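Rv3651-like N-terminal domain-containing protein (Mycobacterium tuberculosis, PDB 4Q6U) is of unknown function, but its GAF-related N-terminal domain and two PAS-like domains make it a triple sensor-domain protein that probably takes part in signalling. Local coordinates at residues B[81-84]-B[88-91]; B[111-116]-B[146-151]; B[240-245]-B[261-266]; B[317-322]-B[327-332]. All blocks are in the same frame, centred on the assembly; numbering follows the deposited sequence.

Overall arrangement
Followed from the N terminus, the four contacts come in series and none nests in or crosses another. Contact 1 closes the short turn of the hairpin 74-82/88-97 in the GAF-related domain. Contact 2 then closes a longer excursion, bringing the loop 146-151 back to strand 109-114 of the middle PAS-like domain; it touches contact 1 where His89 and Met83 meet Leu111. In the C-terminal domain, contact 3 returns the loop 261-266 to strand 242-246, and contact 4 closes the hairpin 309-320/325-333. These last two share one sheet, while Glu146 packing on Trp266 joins contact 2 to contact 3. Contacts 1 and 4 lie about 34 Å apart, centre to centre.

Contact 1: residues B[81-84]-B[88-91]; sequences VIMT and MHGV
The carbonyl oxygen of Val81 accepts a hydrogen bond from the backbone N of His89, with Val81 O 2.8 Å from His89 N and the donor nearly in line with the carbonyl. A second, weak bond reaches the same oxygen from Gly90 N at 3.4 Å. With two successive residues facing Val81, the hairpin illustrates a classic beta bulge. The ladder is regained where Val81 N donates to Gly90 O at 2.7 Å, from a position well above the plane of that carbonyl.

On the face bearing Ile82 and the selenomethionine Met88, the two residues pair without backbone hydrogen bonds, and Ile82 CG1 rests 4.0 Å from Met88 SE. At the bulge itself, the imidazole of His89 lies alongside Met83, also selenomethionine, both side chains pointing the same way. Met83 CB approaches His89 NE2 at 3.3 Å, whereas a bend at the second torsion (chi2 53°) turns the selenium to an oblique position 5.0 Å from the centroid of the His89 ring.

Both imidazole nitrogens are hydrogen-bonded to strand 206-215: ND1 to Ala211 O and NE2 to Arg210 NH1. The bulge thus accompanies a polar ring that reaches from the N-terminal domain to strand 206-215 of the middle one, where two bonds probably hold its rotation.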
# COMPACT_ATOMS: atom_id res chain seq x y z
N VAL B 81 -26.57 -12.04 -17.96
CA VAL B 81 -25.25 -12.60 -17.72
C VAL B 81 -25.44 -13.83 -16.85
O VAL B 81 -25.69 -13.72 -15.65
CB VAL B 81 -24.30 -11.61 -17.04
CG1 VAL B 81 -22.88 -12.16 -17.07
CG2 VAL B 81 -24.35 -10.26 -17.74
N ILE B 82 -25.33 -15.00 -17.47
CA ILE B 82 -25.71 -16.23 -16.79
C ILE B 82 -24.52 -17.15 -16.62
O ILE B 82 -23.86 -17.51 -17.60
CB ILE B 82 -26.83 -16.95 -17.55
CG1 ILE B 82 -28.01 -15.98 -17.76
CG2 ILE B 82 -27.27 -18.19 -16.80
CD1 ILE B 82 -29.17 -16.56 -18.56
N MSE B 83 -24.25 -17.50 -15.37
CA MSE B 83 -23.16 -18.40 -15.00
C MSE B 83 -23.47 -19.79 -15.53
O MSE B 83 -24.63 -20.12 -15.73
CB MSE B 83 -22.99 -18.42 -13.48
CG MSE B 83 -21.84 -19.28 -12.97
SE MSE B 83 -20.20 -18.78 -13.87
CE MSE B 83 -19.02 -20.20 -13.16
N THR B 84 -22.45 -20.61 -15.75
CA THR B 84 -22.72 -21.92 -16.37
C THR B 84 -23.46 -22.90 -15.45
O THR B 84 -23.80 -24.01 -15.88
CB THR B 84 -21.42 -22.58 -16.87
OG1 THR B 84 -20.40 -22.47 -15.86
CG2 THR B 84 -20.94 -21.87 -18.15
N MSE B 88 -28.20 -16.39 -12.72
CA MSE B 88 -28.08 -15.05 -13.28
C MSE B 88 -27.23 -14.18 -12.38
O MSE B 88 -27.60 -13.93 -11.24
CB MSE B 88 -29.46 -14.44 -13.46
CG MSE B 88 -29.45 -13.06 -14.05
SE MSE B 88 -30.04 -13.04 -15.90
CE MSE B 88 -31.50 -14.32 -15.77
N HIS B 89 -26.08 -13.72 -12.89
CA HIS B 89 -25.20 -12.87 -12.10
C HIS B 89 -25.50 -11.39 -12.33
O HIS B 89 -25.22 -10.54 -11.48
CB HIS B 89 -23.73 -13.14 -12.44
CG HIS B 89 -23.19 -14.38 -11.80
ND1 HIS B 89 -21.85 -14.53 -11.50
CD2 HIS B 89 -23.80 -15.51 -11.40
CE1 HIS B 89 -21.66 -15.72 -10.95
NE2 HIS B 89 -22.83 -16.33 -10.87
N GLY B 90 -26.02 -11.09 -13.50
CA GLY B 90 -26.32 -9.71 -13.84
C GLY B 90 -27.05 -9.57 -15.15
O GLY B 90 -27.36 -10.56 -15.82
N VAL B 91 -27.33 -8.32 -15.50
CA VAL B 91 -28.01 -7.96 -16.74
C VAL B 91 -27.30 -6.75 -17.33
O VAL B 91 -26.99 -5.80 -16.62
CB VAL B 91 -29.51 -7.64 -16.50
CG1 VAL B 91 -30.17 -7.10 -17.78
CG2 VAL B 91 -30.25 -8.85 -15.97

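Contact 2: residues B[111-116]-B[146-151]; sequences LKWDLT and EDLPAR
Trp113 NE1 donates to Asp147 OD2 across a distance of 3.0 Å, and the carboxylate that receives it is also held from outside the contact, since Asp147 OD1 forms a salt bridge with Arg142. In this middle, PAS-like domain, Trp113 stands on strand 109-114 of the antiparallel sheet, while Asp147 belongs to the long irregular connection between helices 124-129 and 157-165. The pair is an instance of a loop fastened to a sheet through side chains, the nearest CA atoms, those of Trp113 and Asp147, being 9.6 Å apart.

The indole gives its N-H close to its own ring plane, with an angle of 159° at the hydrogen. Asp147 OD2 is met on its anti side, somewhat out of the carboxylate plane, and the two flat groups are inclined to each other by 38°. Bonds to both oxygens would restrict rotation of the carboxylate, and the nearby arginine probably helps to stabilise its negative charge.

Apolar contacts continue along the same edge of the indole. Asp147 CB sits 3.7 Å from Trp113 CZ2; then the branch point of Leu148 meets the far corner of the six-membered ring in its plane, the two side chains crossing at about a right angle. Val160 of helix 157-165 also packs on Trp113, and Leu161 on Leu148, so the helix joins both sides of the contact. On the strand side, the methyl Leu111 CD1 comes within 3.8 Å of Asp147 OD2.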
# COMPACT_ATOMS: atom_id res chain seq x y z
N LEU B 111 -18.13 -15.56 -13.00
CA LEU B 111 -17.36 -16.62 -12.35
C LEU B 111 -17.84 -16.76 -10.91
O LEU B 111 -18.59 -15.91 -10.40
CB LEU B 111 -15.86 -16.30 -12.38
CG LEU B 111 -15.42 -15.05 -11.60
CD1 LEU B 111 -14.15 -15.34 -10.81
CD2 LEU B 111 -15.17 -13.87 -12.52
N LYS B 112 -17.40 -17.81 -10.24
CA LYS B 112 -17.72 -17.97 -8.84
C LYS B 112 -16.59 -18.66 -8.11
O LYS B 112 -15.82 -19.44 -8.70
CB LYS B 112 -19.02 -18.76 -8.64
CG LYS B 112 -18.95 -20.20 -9.12
CD LYS B 112 -20.27 -20.93 -8.87
CE LYS B 112 -20.21 -22.38 -9.33
NZ LYS B 112 -21.53 -23.04 -9.16
N TRP B 113 -16.48 -18.33 -6.83
CA TRP B 113 -15.58 -19.02 -5.92
C TRP B 113 -16.44 -19.73 -4.89
O TRP B 113 -17.21 -19.07 -4.18
CB TRP B 113 -14.62 -18.04 -5.23
CG TRP B 113 -13.50 -17.55 -6.10
CD1 TRP B 113 -13.40 -17.66 -7.46
CD2 TRP B 113 -12.32 -16.87 -5.66
NE1 TRP B 113 -12.22 -17.09 -7.89
CE2 TRP B 113 -11.55 -16.60 -6.81
CE3 TRP B 113 -11.84 -16.47 -4.41
CZ2 TRP B 113 -10.31 -15.94 -6.74
CZ3 TRP B 113 -10.61 -15.82 -4.34
CH2 TRP B 113 -9.87 -15.56 -5.50
N ASP B 114 -16.36 -21.06 -4.84
CA ASP B 114 -17.00 -21.79 -3.75
C ASP B 114 -16.02 -21.79 -2.57
O ASP B 114 -15.01 -22.49 -2.60
CB ASP B 114 -17.36 -23.22 -4.16
CG ASP B 114 -18.21 -23.95 -3.12
OD1 ASP B 114 -17.97 -23.76 -1.90
OD2 ASP B 114 -19.13 -24.71 -3.51
N LEU B 115 -16.32 -20.98 -1.55
CA LEU B 115 -15.41 -20.82 -0.41
C LEU B 115 -15.43 -22.04 0.50
O LEU B 115 -14.47 -22.31 1.21
CB LEU B 115 -15.78 -19.58 0.39
CG LEU B 115 -15.83 -18.31 -0.45
CD1 LEU B 115 -16.24 -17.11 0.40
CD2 LEU B 115 -14.49 -18.09 -1.12
N THR B 116 -16.53 -22.79 0.47
CA THR B 116 -16.62 -24.00 1.28
C THR B 116 -15.76 -25.10 0.67
O THR B 116 -15.05 -25.81 1.38
CB THR B 116 -18.07 -24.49 1.42
OG1 THR B 116 -18.87 -23.45 1.99
CG2 THR B 116 -18.13 -25.73 2.32
N GLU B 146 -5.21 -19.55 -9.18
CA GLU B 146 -5.19 -19.50 -10.64
C GLU B 146 -5.97 -18.29 -11.18
O GLU B 146 -5.84 -17.91 -12.34
CB GLU B 146 -5.75 -20.80 -11.25
CG GLU B 146 -4.93 -22.05 -10.88
CD GLU B 146 -5.46 -23.34 -11.50
OE1 GLU B 146 -6.16 -24.09 -10.79
OE2 GLU B 146 -5.16 -23.63 -12.68
N ASP B 147 -6.81 -17.69 -10.32
CA ASP B 147 -7.59 -16.52 -10.70
C ASP B 147 -6.91 -15.23 -10.23
O ASP B 147 -7.13 -14.16 -10.79
CB ASP B 147 -9.01 -16.62 -10.13
CG ASP B 147 -9.89 -17.58 -10.92
OD1 ASP B 147 -9.35 -18.27 -11.82
OD2 ASP B 147 -11.11 -17.63 -10.65
N LEU B 148 -6.11 -15.32 -9.18
CA LEU B 148 -5.34 -14.17 -8.71
C LEU B 148 -3.97 -14.19 -9.38
O LEU B 148 -3.44 -15.26 -9.67
CB LEU B 148 -5.21 -14.21 -7.19
CG LEU B 148 -6.54 -14.13 -6.43
CD1 LEU B 148 -6.31 -14.30 -4.94
CD2 LEU B 148 -7.24 -12.80 -6.72
N PRO B 149 -3.40 -13.01 -9.65
CA PRO B 149 -2.07 -13.04 -10.25
C PRO B 149 -1.06 -13.65 -9.29
O PRO B 149 -1.30 -13.67 -8.09
CB PRO B 149 -1.76 -11.56 -10.50
CG PRO B 149 -3.09 -10.90 -10.56
CD PRO B 149 -3.97 -11.65 -9.61
N ALA B 150 0.04 -14.16 -9.83
CA ALA B 150 1.18 -14.51 -8.99
C ALA B 150 1.97 -13.24 -8.76
O ALA B 150 2.05 -12.40 -9.66
CB ALA B 150 2.04 -15.58 -9.64
N ARG B 151 2.51 -13.09 -7.55
CA ARG B 151 3.45 -12.01 -7.20
C ARG B 151 2.81 -10.61 -7.15
O ARG B 151 2.83 -9.96 -6.10
CB ARG B 151 4.65 -12.02 -8.17
CG ARG B 151 5.58 -10.80 -8.13
CD ARG B 151 6.39 -10.69 -6.84
NE ARG B 151 7.20 -11.87 -6.52
CZ ARG B 151 8.47 -12.03 -6.88
NH1 ARG B 151 9.09 -11.10 -7.59
NH2 ARG B 151 9.13 -13.13 -6.52

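Contact 3: residues B[240-245]-B[261-266]; sequences GVHRAL and CSFYDW
His242 and Cys261 meet through a CH-pi contact: the CB methylene of Cys261 lies over one face of the imidazole, 3.6 Å from the ring centroid and 21° off its normal. Cys261 SG occupies the position between its own backbone N and carbonyl carbon (chi1 83°), which carries the sulfur farther out, to 5.3 Å from that centroid.

Aromatic packing adds a second partner. The rings of His242 and Phe263 stand almost perpendicular, with planes at 87° and centroids 5.0 Å apart, yet their approach is oblique. Phe263 CZ makes the closest touch, 3.4 Å from His242 CD2. This corner belongs to the C-terminal PAS-like domain, where the irregular segment 261-266, which follows strand 253-256, folds back beside His242 on strand 242-246. The principle it exemplifies is that a loop can be seated on a strand by ring packing, without a direct hydrogen bond between the two segments.

Polar atoms enter at the margins. Gly240 O lies near the plane of the Phe263 ring, at its edge, 3.5 Å from Phe263 CZ. In the same loop, just before segment 261-266, Gln259 O is hydrogen-bonded to His242 ND1.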
# COMPACT_ATOMS: atom_id res chain seq x y z
N GLY B 240 14.49 -21.56 -5.31
CA GLY B 240 14.07 -22.85 -4.81
C GLY B 240 12.93 -22.77 -3.82
O GLY B 240 12.36 -23.79 -3.44
N VAL B 241 12.61 -21.55 -3.38
CA VAL B 241 11.54 -21.37 -2.41
C VAL B 241 10.35 -20.68 -3.06
O VAL B 241 10.50 -19.65 -3.71
CB VAL B 241 11.99 -20.57 -1.20
CG1 VAL B 241 10.85 -20.44 -0.19
CG2 VAL B 241 13.23 -21.21 -0.55
N HIS B 242 9.16 -21.24 -2.85
CA HIS B 242 7.96 -20.68 -3.44
C HIS B 242 6.94 -20.32 -2.37
O HIS B 242 6.41 -21.20 -1.68
CB HIS B 242 7.37 -21.66 -4.45
CG HIS B 242 8.29 -21.99 -5.58
ND1 HIS B 242 8.12 -21.47 -6.85
CD2 HIS B 242 9.39 -22.77 -5.64
CE1 HIS B 242 9.08 -21.93 -7.64
NE2 HIS B 242 9.87 -22.72 -6.93
N ARG B 243 6.68 -19.02 -2.21
CA ARG B 243 5.76 -18.53 -1.19
C ARG B 243 4.32 -18.42 -1.67
O ARG B 243 4.08 -18.10 -2.84
CB ARG B 243 6.24 -17.17 -0.68
CG ARG B 243 7.58 -17.26 0.08
CD ARG B 243 8.11 -15.83 0.36
NE ARG B 243 8.36 -15.10 -0.88
CZ ARG B 243 8.70 -13.82 -0.93
NH1 ARG B 243 8.84 -13.13 0.19
NH2 ARG B 243 8.91 -13.24 -2.11
N ALA B 244 3.38 -18.67 -0.76
CA ALA B 244 1.97 -18.67 -1.10
C ALA B 244 1.15 -18.29 0.12
O ALA B 244 1.61 -18.44 1.25
CB ALA B 244 1.53 -20.04 -1.60
N LEU B 245 -0.06 -17.79 -0.11
CA LEU B 245 -1.01 -17.63 0.98
C LEU B 245 -1.97 -18.80 0.95
O LEU B 245 -2.39 -19.23 -0.13
CB LEU B 245 -1.76 -16.31 0.86
CG LEU B 245 -0.85 -15.07 0.95
CD1 LEU B 245 -1.64 -13.84 0.60
CD2 LEU B 245 -0.29 -14.98 2.37
N CYS B 261 5.13 -23.35 -7.72
CA CYS B 261 6.12 -24.40 -7.65
C CYS B 261 5.61 -25.61 -8.41
O CYS B 261 4.41 -25.91 -8.41
CB CYS B 261 6.46 -24.77 -6.20
SG CYS B 261 5.33 -25.92 -5.43
N SER B 262 6.52 -26.29 -9.08
CA SER B 262 6.18 -27.49 -9.81
C SER B 262 6.53 -28.74 -9.00
O SER B 262 6.46 -29.85 -9.52
CB SER B 262 6.90 -27.51 -11.17
OG SER B 262 8.28 -27.23 -11.01
N PHE B 263 6.90 -28.56 -7.73
CA PHE B 263 7.26 -29.69 -6.86
C PHE B 263 6.09 -30.64 -6.71
O PHE B 263 6.28 -31.85 -6.62
CB PHE B 263 7.68 -29.25 -5.45
CG PHE B 263 8.65 -28.12 -5.41
CD1 PHE B 263 9.60 -27.95 -6.41
CD2 PHE B 263 8.61 -27.21 -4.37
CE1 PHE B 263 10.48 -26.89 -6.36
CE2 PHE B 263 9.48 -26.15 -4.32
CZ PHE B 263 10.42 -25.99 -5.31
N TYR B 264 4.88 -30.09 -6.64
CA TYR B 264 3.70 -30.93 -6.42
C TYR B 264 2.51 -30.43 -7.25
O TYR B 264 2.52 -29.33 -7.77
CB TYR B 264 3.37 -30.98 -4.92
CG TYR B 264 2.67 -29.75 -4.37
CD1 TYR B 264 3.36 -28.59 -4.07
CD2 TYR B 264 1.30 -29.77 -4.11
CE1 TYR B 264 2.71 -27.48 -3.56
CE2 TYR B 264 0.64 -28.66 -3.60
CZ TYR B 264 1.35 -27.53 -3.32
OH TYR B 264 0.68 -26.44 -2.82
N ASP B 265 1.48 -31.27 -7.37
CA ASP B 265 0.35 -30.96 -8.24
C ASP B 265 -0.72 -30.19 -7.48
O ASP B 265 -1.75 -30.75 -7.11
CB ASP B 265 -0.23 -32.25 -8.84
CG ASP B 265 -1.06 -31.99 -10.10
OD1 ASP B 265 -1.49 -30.84 -10.32
OD2 ASP B 265 -1.30 -32.95 -10.85
N TRP B 266 -0.46 -28.90 -7.26
CA TRP B 266 -1.41 -28.03 -6.58
C TRP B 266 -2.65 -27.76 -7.43
O TRP B 266 -3.72 -27.50 -6.90
CB TRP B 266 -0.73 -26.69 -6.19
CG TRP B 266 -0.13 -25.96 -7.36
CD1 TRP B 266 1.10 -26.16 -7.91
CD2 TRP B 266 -0.74 -24.90 -8.11
NE1 TRP B 266 1.30 -25.31 -8.97
CE2 TRP B 266 0.19 -24.52 -9.11
CE3 TRP B 266 -1.97 -24.24 -8.04
CZ2 TRP B 266 -0.09 -23.51 -10.04
CZ3 TRP B 266 -2.24 -23.23 -8.96
CH2 TRP B 266 -1.30 -22.88 -9.94

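Contact 4: residues B[317-322]-B[327-332]; sequences NRIELE and AGLVAL
Asn317 and Leu329 exchange two backbone hydrogen bonds, as do Ile319 and Ala327, a regular antiparallel ladder. Asn317 O to Leu329 N measures 2.7 Å, and Ile319 N to Ala327 O is equally short and nearly straight at 172°. Between them Arg318 faces Gly328 in a non-hydrogen-bonded pair, where Gly328 CA comes 3.5 Å from Asn317 O in a CA-H...O contact.

Packing is close on the face bearing Ile319, Ala327 and Leu329. Ile319 CG1 rests 3.6 Å from Leu329 CB, and its chain, bent at the second torsion (chi2 -52°), brings CD1 against the same carbon. At the corner of the chain, Leu321 CD1 reaches Ala327 CB at 3.7 Å. At the Asn317 end of the same face a water accepts from Asn317 ND2 at 2.7 Å and donates to Leu329 O. The opposite face is looser: there exposed Arg318, across from Gly328, makes a cation-pi contact with Phe326.

The hairpin shows how one sheet can serve two interfaces. Strand 325-333 has strand 242-246 along its other edge, Leu321 packs on helix 157-165 of the middle domain, and Ile319 and Leu329 meet Gly235 and Leu236 of the second subunit.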
# COMPACT_ATOMS: atom_id res chain seq x y z
N ASN B 317 3.81 -18.91 8.49
CA ASN B 317 3.57 -17.77 9.37
C ASN B 317 2.10 -17.39 9.30
O ASN B 317 1.46 -17.56 8.27
CB ASN B 317 4.45 -16.58 8.99
CG ASN B 317 5.92 -16.79 9.35
OD1 ASN B 317 6.38 -16.35 10.40
ND2 ASN B 317 6.65 -17.46 8.47
N ARG B 318 1.56 -16.87 10.39
CA ARG B 318 0.18 -16.39 10.38
C ARG B 318 0.13 -14.93 9.96
O ARG B 318 0.81 -14.10 10.54
CB ARG B 318 -0.46 -16.56 11.75
CG ARG B 318 -1.93 -16.20 11.79
CD ARG B 318 -2.55 -16.51 13.15
NE ARG B 318 -2.17 -15.53 14.16
CZ ARG B 318 -2.48 -15.63 15.45
NH1 ARG B 318 -3.17 -16.67 15.89
NH2 ARG B 318 -2.10 -14.69 16.30
N ILE B 319 -0.67 -14.63 8.94
CA ILE B 319 -0.88 -13.25 8.49
C ILE B 319 -2.27 -12.77 8.88
O ILE B 319 -3.26 -13.44 8.61
CB ILE B 319 -0.72 -13.12 6.96
CG1 ILE B 319 0.56 -13.80 6.47
CG2 ILE B 319 -0.76 -11.66 6.55
CD1 ILE B 319 1.82 -13.38 7.22
N GLU B 320 -2.35 -11.60 9.49
CA GLU B 320 -3.65 -11.03 9.85
C GLU B 320 -4.15 -10.09 8.77
O GLU B 320 -3.59 -9.01 8.56
CB GLU B 320 -3.56 -10.30 11.19
CG GLU B 320 -4.91 -9.85 11.75
CD GLU B 320 -4.78 -9.13 13.08
OE1 GLU B 320 -3.73 -9.27 13.75
OE2 GLU B 320 -5.74 -8.42 13.47
N LEU B 321 -5.21 -10.50 8.09
CA LEU B 321 -5.78 -9.78 6.95
C LEU B 321 -6.73 -8.70 7.44
O LEU B 321 -6.73 -7.58 6.95
CB LEU B 321 -6.52 -10.76 6.02
CG LEU B 321 -5.67 -11.88 5.42
CD1 LEU B 321 -6.54 -12.86 4.60
CD2 LEU B 321 -4.56 -11.31 4.56
N GLU B 322 -7.57 -9.09 8.39
CA GLU B 322 -8.49 -8.20 9.07
C GLU B 322 -8.46 -8.62 10.52
O GLU B 322 -8.00 -9.72 10.82
CB GLU B 322 -9.91 -8.31 8.49
CG GLU B 322 -10.03 -7.89 7.04
CD GLU B 322 -11.40 -8.18 6.46
OE1 GLU B 322 -12.22 -8.82 7.16
OE2 GLU B 322 -11.66 -7.77 5.31
N ALA B 327 -4.64 -15.63 7.67
CA ALA B 327 -4.30 -16.53 6.58
C ALA B 327 -2.90 -17.05 6.82
O ALA B 327 -2.16 -16.51 7.65
CB ALA B 327 -4.40 -15.84 5.23
N GLY B 328 -2.52 -18.11 6.11
CA GLY B 328 -1.18 -18.66 6.26
C GLY B 328 -0.23 -18.17 5.18
O GLY B 328 -0.55 -18.23 3.99
N LEU B 329 0.92 -17.66 5.59
CA LEU B 329 1.99 -17.43 4.65
C LEU B 329 2.87 -18.66 4.67
O LEU B 329 3.50 -18.97 5.69
CB LEU B 329 2.81 -16.19 5.00
CG LEU B 329 4.12 -16.09 4.21
CD1 LEU B 329 3.81 -15.88 2.74
CD2 LEU B 329 5.03 -15.01 4.75
N VAL B 330 2.90 -19.38 3.56
CA VAL B 330 3.65 -20.62 3.49
C VAL B 330 4.83 -20.49 2.55
O VAL B 330 4.68 -19.99 1.44
CB VAL B 330 2.74 -21.78 3.03
CG1 VAL B 330 3.55 -23.02 2.83
CG2 VAL B 330 1.64 -22.03 4.06
N ALA B 331 6.00 -20.95 2.99
CA ALA B 331 7.18 -21.01 2.13
C ALA B 331 7.48 -22.46 1.78
O ALA B 331 7.76 -23.27 2.65
CB ALA B 331 8.38 -20.37 2.82
N LEU B 332 7.43 -22.77 0.49
CA LEU B 332 7.59 -24.15 0.03
C LEU B 332 8.90 -24.41 -0.67
O LEU B 332 9.26 -23.69 -1.59
CB LEU B 332 6.46 -24.51 -0.93
CG LEU B 332 5.06 -24.24 -0.42
CD1 LEU B 332 4.12 -24.30 -1.59
CD2 LEU B 332 4.74 -25.33 0.55
O HOH W 1 6.52 -18.33 5.95